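Local coordinates for 3-oxoacyl-[acyl-carrier protein] synthase (Thermus thermophilus, PDB 1UB7), which probably catalyses the condensation that initiates fatty acid synthesis, joining acetyl-CoA with malonyl-ACP to give 3-oxobutanoyl-ACP, at residues E48-L53 against P87-L92; K56-L61 against L133-E138; A74-T79 against I114-Q119. All coordinates share one frame; numbering follows the deposited sequence.

Interaction 1: E48-L53 against P87-L92; sequences EYTSDL and PDTAAL
Ser51 meets Thr89 and Leu92 through aliphatic carbon alone, and the flat groups of the two segments stand back from this meeting, at the helix starts. The Tyr49 ring makes a cation-pi contact with Lys142 and packs on Pro195 of the second subunit. The Asp52 carboxylate accepts from Tyr49 N through the anti lone pair of OD2, whereas Asp88 OD2 is approached by Ala91 N from above the carboxylate plane, 53° out of it. The first turns of helices 50-64 and 89-96 meet here, in the thiolase fold. Asp88 is the N-cap of the second, and its OD2 caps Ala91 N at 2.9 Å. Between the two first turns the CA atoms of Ser51 and Thr89 come within 5.8 Å, a spacing that small side chains permit. Thr89 turns CG2 anti to its own nitrogen (chi1 -50° for OG1), and this methyl lies 3.7 Å from Ser51 CA and 3.8 Å from Ser51 CB. A looser methyl pair, Thr50 CG2 to Thr89 CG2, measures 4.3 Å. The hydroxyls serve other partners: Ser51 OG bonds to Asp83 and Thr50 OG1 to the carbonyl of Thr81. Leu92, which also packs on Pro198 of the second subunit, closes the contact by bringing CD1 to 3.9 Å from Ser51 CB.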
# COMPACT_ATOMS: atom_id res chain seq x y z
N GLU A 48 2.22 19.74 11.06
CA GLU A 48 3.22 18.95 10.35
C GLU A 48 2.72 17.52 10.29
O GLU A 48 2.61 16.86 11.31
CB GLU A 48 4.55 19.01 11.10
CG GLU A 48 5.66 18.18 10.50
CD GLU A 48 6.97 18.31 11.28
OE1 GLU A 48 6.92 18.33 12.52
OE2 GLU A 48 8.05 18.36 10.64
N TYR A 49 2.40 17.04 9.08
CA TYR A 49 1.88 15.68 8.94
C TYR A 49 2.80 14.67 8.28
O TYR A 49 3.93 14.99 7.89
CB TYR A 49 0.55 15.71 8.21
CG TYR A 49 -0.49 16.44 9.01
CD1 TYR A 49 -0.59 17.83 8.95
CD2 TYR A 49 -1.32 15.76 9.89
CE1 TYR A 49 -1.50 18.53 9.76
CE2 TYR A 49 -2.23 16.44 10.71
CZ TYR A 49 -2.31 17.82 10.63
OH TYR A 49 -3.21 18.48 11.43
N THR A 50 2.32 13.44 8.16
CA THR A 50 3.13 12.37 7.56
C THR A 50 3.80 12.74 6.24
O THR A 50 4.97 12.40 6.03
CB THR A 50 2.30 11.10 7.36
OG1 THR A 50 2.00 10.53 8.64
CG2 THR A 50 3.08 10.09 6.51
N SER A 51 3.08 13.44 5.37
CA SER A 51 3.65 13.85 4.10
C SER A 51 4.82 14.81 4.33
O SER A 51 5.84 14.76 3.63
CB SER A 51 2.57 14.51 3.23
OG SER A 51 1.93 15.56 3.91
N ASP A 52 4.69 15.67 5.34
CA ASP A 52 5.76 16.62 5.65
C ASP A 52 6.98 15.88 6.15
O ASP A 52 8.12 16.19 5.78
CB ASP A 52 5.30 17.62 6.70
CG ASP A 52 4.06 18.35 6.27
OD1 ASP A 52 4.16 19.18 5.34
OD2 ASP A 52 3.00 18.09 6.86
N LEU A 53 6.76 14.90 7.02
CA LEU A 53 7.87 14.13 7.53
C LEU A 53 8.52 13.45 6.33
O LEU A 53 9.75 13.37 6.26
CB LEU A 53 7.38 13.10 8.55
CG LEU A 53 6.51 13.61 9.70
CD1 LEU A 53 6.14 12.44 10.61
CD2 LEU A 53 7.25 14.69 10.49
N PRO A 87 -5.85 11.61 -1.84
CA PRO A 87 -4.74 10.99 -2.58
C PRO A 87 -3.75 10.31 -1.63
O PRO A 87 -3.72 10.61 -0.44
CB PRO A 87 -4.12 12.19 -3.30
CG PRO A 87 -4.28 13.28 -2.27
CD PRO A 87 -5.69 13.07 -1.78
N ASP A 88 -2.95 9.39 -2.15
CA ASP A 88 -1.97 8.73 -1.31
C ASP A 88 -0.79 9.67 -1.07
O ASP A 88 -0.52 10.59 -1.83
CB ASP A 88 -1.47 7.42 -1.94
CG ASP A 88 -0.97 7.60 -3.37
OD1 ASP A 88 -1.81 7.72 -4.28
OD2 ASP A 88 0.26 7.62 -3.59
N THR A 89 -0.07 9.42 0.00
CA THR A 89 1.06 10.24 0.36
C THR A 89 2.19 10.11 -0.66
O THR A 89 2.95 11.05 -0.84
CB THR A 89 1.54 9.85 1.77
OG1 THR A 89 0.41 9.83 2.65
CG2 THR A 89 2.56 10.83 2.30
N ALA A 90 2.31 8.96 -1.33
CA ALA A 90 3.38 8.80 -2.33
C ALA A 90 3.15 9.76 -3.48
O ALA A 90 4.10 10.32 -4.01
CB ALA A 90 3.46 7.37 -2.85
N ALA A 91 1.90 9.96 -3.85
CA ALA A 91 1.61 10.88 -4.93
C ALA A 91 2.02 12.31 -4.52
O ALA A 91 2.53 13.07 -5.34
CB ALA A 91 0.13 10.83 -5.28
N LEU A 92 1.83 12.67 -3.25
CA LEU A 92 2.21 13.99 -2.78
C LEU A 92 3.74 14.15 -2.84
O LEU A 92 4.25 15.22 -3.17
CB LEU A 92 1.72 14.22 -1.34
CG LEU A 92 0.22 14.00 -1.08
CD1 LEU A 92 -0.11 14.21 0.40
CD2 LEU A 92 -0.58 14.97 -1.94

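Interaction 2: K56-L61 against L133-E138; sequences KAVEDL and LAVGAE
Val58 and Leu133 point at each other tip to tip, Val58 CG2 lying 3.8 Å from Leu133 CD2, and this pair centres a helix-on-sheet packing in the thiolase fold. Helix 56-61 runs across strand 133-138 with 133° between their directions and 9.8 Å between the axes, a gap bridged wholly by apolar side chains, with no hydrogen bond across it. The same Val58 methyl meets Val135 in another orientation: those side chains cross at about a right angle, CG2 to CG2, at 4.1 Å. Val58 places CG1 anti to the backbone nitrogen (chi1 -180°), which leaves CG2, on the nitrogen side, to touch both strand residues. Leu61, one helical turn further on, slides past Leu133 in the opposite direction rather than meeting it head-on. Leu133 thus divides its branches, CD2 for Val58 and CD1 for Leu61. Around them Val163 of strand 158-165 touches both leucines, and Phe97 and Leu69 pack on Val58, extending the hydrocarbon layer on this face of the sheet. Charges keep to other sides of the helix: Asp60 pairs with Lys287 and Glu59 with Arg96. The passing leucines touch at their methyls, Leu61 CD1 to Leu133 CD1, 4.1 Å apart.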
# COMPACT_ATOMS: atom_id res chain seq x y z
N LYS A 56 10.53 16.06 4.29
CA LYS A 56 11.76 16.37 5.01
C LYS A 56 12.79 15.24 4.97
O LYS A 56 13.99 15.49 4.91
CB LYS A 56 11.44 16.77 6.45
CG LYS A 56 11.14 18.26 6.58
CD LYS A 56 9.96 18.53 7.48
CE LYS A 56 9.48 19.98 7.36
NZ LYS A 56 8.24 20.20 8.19
N ALA A 57 12.33 13.99 4.99
CA ALA A 57 13.28 12.88 4.94
C ALA A 57 13.93 12.85 3.56
O ALA A 57 15.12 12.59 3.44
CB ALA A 57 12.58 11.57 5.22
N VAL A 58 13.16 13.12 2.52
CA VAL A 58 13.75 13.09 1.19
C VAL A 58 14.71 14.28 0.99
O VAL A 58 15.75 14.14 0.33
CB VAL A 58 12.67 13.08 0.07
CG1 VAL A 58 13.36 13.04 -1.30
CG2 VAL A 58 11.78 11.85 0.22
N GLU A 59 14.39 15.44 1.57
CA GLU A 59 15.29 16.60 1.46
C GLU A 59 16.64 16.26 2.09
O GLU A 59 17.69 16.61 1.56
CB GLU A 59 14.71 17.83 2.16
CG GLU A 59 13.63 18.52 1.37
CD GLU A 59 12.80 19.47 2.20
OE1 GLU A 59 13.05 19.56 3.42
OE2 GLU A 59 11.89 20.11 1.63
N ASP A 60 16.60 15.55 3.21
CA ASP A 60 17.83 15.18 3.87
C ASP A 60 18.61 14.25 2.93
O ASP A 60 19.83 14.36 2.80
CB ASP A 60 17.52 14.49 5.21
CG ASP A 60 18.78 14.12 5.97
OD1 ASP A 60 19.61 15.03 6.22
OD2 ASP A 60 18.94 12.93 6.31
N LEU A 61 17.89 13.32 2.30
CA LEU A 61 18.48 12.38 1.34
C LEU A 61 19.18 13.18 0.24
O LEU A 61 20.30 12.87 -0.17
CB LEU A 61 17.38 11.49 0.74
CG LEU A 61 17.80 10.38 -0.24
CD1 LEU A 61 16.80 9.23 -0.18
CD2 LEU A 61 17.93 10.93 -1.67
N LEU A 133 12.03 5.25 -4.95
CA LEU A 133 12.19 6.01 -3.72
C LEU A 133 11.29 5.33 -2.70
O LEU A 133 10.08 5.40 -2.81
CB LEU A 133 11.76 7.47 -3.90
CG LEU A 133 11.80 8.37 -2.63
CD1 LEU A 133 13.24 8.51 -2.11
CD2 LEU A 133 11.24 9.74 -2.95
N ALA A 134 11.90 4.66 -1.72
CA ALA A 134 11.15 3.96 -0.68
C ALA A 134 11.16 4.77 0.62
O ALA A 134 12.20 4.94 1.26
CB ALA A 134 11.76 2.57 -0.47
N VAL A 135 10.00 5.27 1.03
CA VAL A 135 9.92 6.10 2.22
C VAL A 135 9.20 5.42 3.39
O VAL A 135 8.18 4.76 3.19
CB VAL A 135 9.19 7.42 1.92
CG1 VAL A 135 9.00 8.23 3.19
CG2 VAL A 135 9.95 8.21 0.86
N GLY A 136 9.75 5.57 4.59
CA GLY A 136 9.14 5.03 5.79
C GLY A 136 8.79 6.28 6.59
O GLY A 136 9.69 6.96 7.05
N ALA A 137 7.50 6.60 6.73
CA ALA A 137 7.10 7.80 7.45
C ALA A 137 5.82 7.64 8.27
O ALA A 137 4.79 7.19 7.76
CB ALA A 137 6.93 8.97 6.47
N GLU A 138 5.90 8.04 9.55
CA GLU A 138 4.79 7.93 10.51
C GLU A 138 4.58 9.13 11.42
O GLU A 138 5.53 9.64 12.00
CB GLU A 138 5.01 6.72 11.42
CG GLU A 138 4.87 5.39 10.73
CD GLU A 138 3.43 4.92 10.67
OE1 GLU A 138 2.54 5.74 10.38
OE2 GLU A 138 3.20 3.72 10.91

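Interaction 3: A74-T79 against I114-Q119; sequences AVIVAT and IYALAQ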
# COMPACT_ATOMS: atom_id res chain seq x y z
N ALA A 74 9.59 5.54 -9.37
CA ALA A 74 8.54 5.12 -8.46
C ALA A 74 8.73 5.56 -7.03
O ALA A 74 9.84 5.52 -6.50
CB ALA A 74 8.38 3.58 -8.49
N VAL A 75 7.63 5.96 -6.41
CA VAL A 75 7.67 6.36 -5.03
C VAL A 75 6.70 5.49 -4.25
O VAL A 75 5.51 5.40 -4.59
CB VAL A 75 7.26 7.82 -4.85
CG1 VAL A 75 7.44 8.24 -3.39
CG2 VAL A 75 8.07 8.68 -5.78
N ILE A 76 7.23 4.81 -3.24
CA ILE A 76 6.43 3.97 -2.38
C ILE A 76 6.57 4.54 -0.97
O ILE A 76 7.69 4.67 -0.46
CB ILE A 76 6.94 2.54 -2.30
CG1 ILE A 76 6.91 1.86 -3.67
CG2 ILE A 76 6.07 1.77 -1.33
CD1 ILE A 76 7.55 0.43 -3.67
N VAL A 77 5.45 4.91 -0.36
CA VAL A 77 5.52 5.42 1.00
C VAL A 77 4.97 4.38 1.97
O VAL A 77 3.77 4.06 1.96
CB VAL A 77 4.70 6.73 1.18
CG1 VAL A 77 4.53 7.05 2.66
CG2 VAL A 77 5.43 7.90 0.49
N ALA A 78 5.83 3.81 2.79
CA ALA A 78 5.35 2.84 3.77
C ALA A 78 4.93 3.67 4.97
O ALA A 78 5.75 4.35 5.59
CB ALA A 78 6.45 1.88 4.15
N THR A 79 3.64 3.64 5.27
CA THR A 79 3.09 4.39 6.39
C THR A 79 1.81 3.73 6.86
O THR A 79 1.26 2.88 6.16
CB THR A 79 2.77 5.85 5.99
OG1 THR A 79 2.36 6.59 7.15
CG2 THR A 79 1.64 5.88 4.93
N ILE A 114 10.56 -2.30 5.23
CA ILE A 114 11.31 -3.44 4.70
C ILE A 114 10.47 -4.07 3.58
O ILE A 114 11.02 -4.55 2.58
CB ILE A 114 11.59 -4.49 5.78
CG1 ILE A 114 12.39 -3.86 6.93
CG2 ILE A 114 12.39 -5.62 5.20
CD1 ILE A 114 12.70 -4.84 8.04
N TYR A 115 9.16 -4.09 3.79
CA TYR A 115 8.22 -4.59 2.78
C TYR A 115 8.43 -3.73 1.52
O TYR A 115 8.56 -4.25 0.41
CB TYR A 115 6.78 -4.42 3.28
CG TYR A 115 6.17 -5.69 3.82
CD1 TYR A 115 6.80 -6.42 4.83
CD2 TYR A 115 4.97 -6.17 3.31
CE1 TYR A 115 6.25 -7.61 5.31
CE2 TYR A 115 4.41 -7.37 3.78
CZ TYR A 115 5.05 -8.07 4.78
OH TYR A 115 4.50 -9.23 5.27
N ALA A 116 8.50 -2.41 1.70
CA ALA A 116 8.71 -1.51 0.57
C ALA A 116 10.06 -1.73 -0.13
O ALA A 116 10.18 -1.57 -1.35
CB ALA A 116 8.62 -0.05 1.02
N LEU A 117 11.08 -2.09 0.64
CA LEU A 117 12.40 -2.33 0.07
C LEU A 117 12.33 -3.56 -0.81
O LEU A 117 12.90 -3.57 -1.91
CB LEU A 117 13.46 -2.52 1.18
CG LEU A 117 13.82 -1.30 2.06
CD1 LEU A 117 14.80 -1.71 3.15
CD2 LEU A 117 14.43 -0.19 1.19
N ALA A 118 11.62 -4.58 -0.33
CA ALA A 118 11.48 -5.81 -1.09
C ALA A 118 10.71 -5.51 -2.36
O ALA A 118 11.09 -5.93 -3.46
CB ALA A 118 10.75 -6.86 -0.26
N GLN A 119 9.62 -4.75 -2.23
CA GLN A 119 8.83 -4.39 -3.40
C GLN A 119 9.64 -3.55 -4.39
O GLN A 119 9.52 -3.70 -5.61
CB GLN A 119 7.57 -3.63 -2.99
CG GLN A 119 6.32 -4.49 -2.95
CD GLN A 119 5.87 -5.00 -4.32
OE1 GLN A 119 5.01 -5.87 -4.40
NE2 GLN A 119 6.43 -4.44 -5.41
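Ile76 reaches the helix with both arms of its side chain: CG2 sits 3.9 Å from Ala116 CB, while CD1 passes on to Gln119 CB at 4.1 Å. Two torsions explain the division. CG2 stands anti to the backbone nitrogen (chi1 -61° for CG1), and the extended CG1-CD1 arm (chi2 175°) leads to Gln119, whose side chain it crosses at about a right angle. Ala78, two residues along the strand, adds its CB at 4.3 Å from Ala116 CB, the single methyl of Ala116 thereby meeting two strand residues. Small alanines let the backbones come close, 6.4 Å between the CA atoms of Ala78 and Ala116, with the axes 8.4 Å apart and running nearly antiparallel at 159°.

Further out, Tyr104 of strand 102-107 packs on both Ile76 and Gln119. The amide of Gln119 is held from across the dimer interface, where OE1 is hydrogen-bonded to Tyr104 OH of the second subunit. On the far side of the helix Leu117 and Ala118 pack on strand 172-180, which belongs to the other sheet. The helix is therefore sandwiched between two sheets. This is the buried helix of the layered thiolase fold that begins just after Cys110, the predicted active-site cysteine, here seen as S-hydroxycysteine.

In the fold
All three contacts are buried, but they belong to different layers. Interactions 1 and 2 share helix 50-64: interaction 1 joins its first turn to helix 89-96 near the dimer interface, and interaction 2 lays its middle on strand 131-138. Interaction 3 works on the opposite face of that sheet, where strand 72-78, neighbour of 131-138, meets helix 112-125. The sheet ties interactions 2 and 3 directly, through a probable bond from Ala78 N to Val135 O (2.6 Å). All three touch through hydrocarbon and differ in surroundings: capped helix starts in interaction 1, a Glu48-Lys56 salt bridge joining it to interaction 2, and a glutamine hydrogen-bonded across the dimer in interaction 3. Interaction 2 alone lacks contact with the second subunit.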